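Local atomic coordinates of salivary cystatin-L (PDB entry 4ZM8), a protein that inhibits host cysteine proteases such as cathepsins L and S, suppressing the immune response of the host to tick saliva during feeding. Residues C92-F97 against S107-E112. Numbering follows the deposited sequence.
Sequences CTTVVF and SPFECE
Cys92 and Cys111 join the end of the chain to strand 90-99 through a disulfide, SG to SG 2.0 Å. Its torsion about the S-S bond is 81°.

Next to the disulfide, the backbones of Thr93 and Glu110 form one antiparallel, hydrogen-bonded pair. Thr93 N donates to Glu110 O at 2.9 Å. Glu110 N donates to Thr93 O at 2.8 Å.

At the other end, Ser107 is bonded to Val95 by both backbone and side chain. Ser107 N donates to Val95 O at 2.9 Å, and Val95 N donates almost straight to Ser107 OG at 2.8 Å. The serine hydroxyl thus takes the place of a backbone carbonyl. Thr94 OG1 donates to Ser107 O at 2.8 Å. The Thr94 chi1 of -166° turns OG1 toward this carbonyl and leaves CB and CG2 against the ring of Phe109.

The apolar contacts centre on Phe109. Thr94 and Cys92 both approach its ring obliquely, from the same side of the ring plane. Thr94 lies by the CD1 and CE1 atoms, with Thr94 CG2 3.5 Å from Phe109 CE1. Cys92 CB comes within 3.7 Å of Phe109 CD2. The ring of Phe109 also stacks on Trp30 of the second subunit.

On its other edge, strand 90-99 pairs with strand 39-68 through backbone bonds of Cys92 to Leu63 and Thr94 to Leu61. Segment 107-112 carries on along the edge of the antiparallel cystatin sheet used by strand 104-106. It does so irregularly, with a single bridge at Thr93 and Glu110. The disulfide fastening it there is the C-terminal one typical of secreted type 2 cystatins.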
loop_
_atom_site.group_PDB
_atom_site.type_symbol
_atom_site.label_atom_id
_atom_site.label_comp_id
_atom_site.label_asym_id
_atom_site.label_seq_id
_atom_site.Cartn_x
_atom_site.Cartn_y
_atom_site.Cartn_z
ATOM N N CYS A 92 0.626 -21.334 -0.424
ATOM C CA CYS A 92 0.148 -19.999 -0.780
ATOM C C CYS A 92 0.875 -18.922 0.015
ATOM O O CYS A 92 1.188 -19.111 1.189
ATOM C CB CYS A 92 -1.365 -19.884 -0.526
ATOM S SG CYS A 92 -2.440 -20.849 -1.628
ATOM N N THR A 93 1.133 -17.783 -0.613
ATOM C CA THR A 93 1.744 -16.678 0.113
ATOM C C THR A 93 0.805 -15.490 0.179
ATOM O O THR A 93 0.055 -15.220 -0.758
ATOM C CB THR A 93 3.071 -16.227 -0.526
ATOM O OG1 THR A 93 3.850 -17.376 -0.887
ATOM C CG2 THR A 93 3.857 -15.381 0.455
ATOM N N THR A 94 0.856 -14.778 1.296
ATOM C CA THR A 94 0.004 -13.628 1.488
ATOM C C THR A 94 0.602 -12.703 2.525
ATOM O O THR A 94 1.260 -13.160 3.467
ATOM C CB THR A 94 -1.431 -14.043 1.928
ATOM O OG1 THR A 94 -2.321 -12.933 1.783
ATOM C CG2 THR A 94 -1.467 -14.522 3.384
ATOM N N VAL A 95 0.381 -11.402 2.351
ATOM C CA VAL A 95 0.758 -10.453 3.383
ATOM C C VAL A 95 -0.489 -9.942 4.070
ATOM O O VAL A 95 -1.503 -9.697 3.428
ATOM C CB VAL A 95 1.543 -9.257 2.838
ATOM C CG1 VAL A 95 2.182 -8.503 4.001
ATOM C CG2 VAL A 95 2.586 -9.700 1.828
ATOM N N VAL A 96 -0.401 -9.785 5.384
ATOM C CA VAL A 96 -1.490 -9.271 6.179
ATOM C C VAL A 96 -0.989 -8.092 6.982
ATOM O O VAL A 96 -0.212 -8.252 7.928
ATOM C CB VAL A 96 -2.066 -10.333 7.148
ATOM C CG1 VAL A 96 -3.099 -9.704 8.097
ATOM C CG2 VAL A 96 -2.665 -11.497 6.385
ATOM N N PHE A 97 -1.430 -6.899 6.597
ATOM C CA PHE A 97 -1.136 -5.709 7.373
ATOM C C PHE A 97 -2.129 -5.562 8.516
ATOM O O PHE A 97 -3.306 -5.861 8.365
ATOM C CB PHE A 97 -1.173 -4.460 6.502
ATOM C CG PHE A 97 -0.913 -3.198 7.265
ATOM C CD1 PHE A 97 0.373 -2.822 7.574
ATOM C CD2 PHE A 97 -1.957 -2.408 7.695
ATOM C CE1 PHE A 97 0.621 -1.674 8.286
ATOM C CE2 PHE A 97 -1.722 -1.257 8.413
ATOM C CZ PHE A 97 -0.425 -0.884 8.706
ATOM N N SER A 107 -3.486 -9.258 1.334
ATOM C CA SER A 107 -3.082 -9.193 -0.059
ATOM C C SER A 107 -3.610 -10.448 -0.717
ATOM O O SER A 107 -3.838 -11.450 -0.044
ATOM C CB SER A 107 -1.564 -9.099 -0.204
ATOM O OG SER A 107 -0.935 -10.312 0.185
ATOM N N PRO A 108 -3.826 -10.406 -2.031
ATOM C CA PRO A 108 -4.379 -11.614 -2.644
ATOM C C PRO A 108 -3.395 -12.793 -2.608
ATOM O O PRO A 108 -2.270 -12.685 -3.091
ATOM C CB PRO A 108 -4.676 -11.169 -4.083
ATOM C CG PRO A 108 -4.780 -9.673 -4.007
ATOM C CD PRO A 108 -3.786 -9.270 -2.962
ATOM N N PHE A 109 -3.843 -13.898 -2.012
ATOM C CA PHE A 109 -3.118 -15.165 -1.953
ATOM C C PHE A 109 -2.439 -15.534 -3.273
ATOM O O PHE A 109 -3.110 -15.830 -4.270
ATOM C CB PHE A 109 -4.081 -16.296 -1.544
ATOM C CG PHE A 109 -4.242 -16.452 -0.063
ATOM C CD1 PHE A 109 -4.442 -15.351 0.748
ATOM C CD2 PHE A 109 -4.207 -17.700 0.520
ATOM C CE1 PHE A 109 -4.594 -15.486 2.112
ATOM C CE2 PHE A 109 -4.361 -17.843 1.889
ATOM C CZ PHE A 109 -4.551 -16.727 2.684
ATOM N N GLU A 110 -1.109 -15.504 -3.280
ATOM C CA GLU A 110 -0.363 -15.948 -4.443
ATOM C C GLU A 110 -0.009 -17.409 -4.225
ATOM O O GLU A 110 0.921 -17.746 -3.477
ATOM C CB GLU A 110 0.887 -15.092 -4.669
ATOM C CG GLU A 110 1.250 -14.902 -6.147
ATOM C CD GLU A 110 0.045 -14.499 -6.997
ATOM O OE1 GLU A 110 -0.651 -13.525 -6.630
ATOM O OE2 GLU A 110 -0.214 -15.158 -8.031
ATOM N N CYS A 111 -0.783 -18.284 -4.854
ATOM C CA CYS A 111 -0.605 -19.707 -4.634
ATOM C C CYS A 111 0.499 -20.273 -5.509
ATOM O O CYS A 111 1.244 -19.533 -6.156
ATOM C CB CYS A 111 -1.919 -20.452 -4.858
ATOM S SG CYS A 111 -3.077 -20.243 -3.475
ATOM N N GLU A 112 0.617 -21.593 -5.507
ATOM C CA GLU A 112 1.714 -22.244 -6.190
ATOM C C GLU A 112 1.205 -23.187 -7.260
ATOM O O GLU A 112 0.435 -24.108 -6.975
ATOM C CB GLU A 112 2.581 -22.994 -5.194
ATOM C CG GLU A 112 3.840 -23.557 -5.778
ATOM C CD GLU A 112 4.907 -23.679 -4.728
ATOM O OE1 GLU A 112 5.386 -22.628 -4.257
ATOM O OE2 GLU A 112 5.245 -24.822 -4.353
#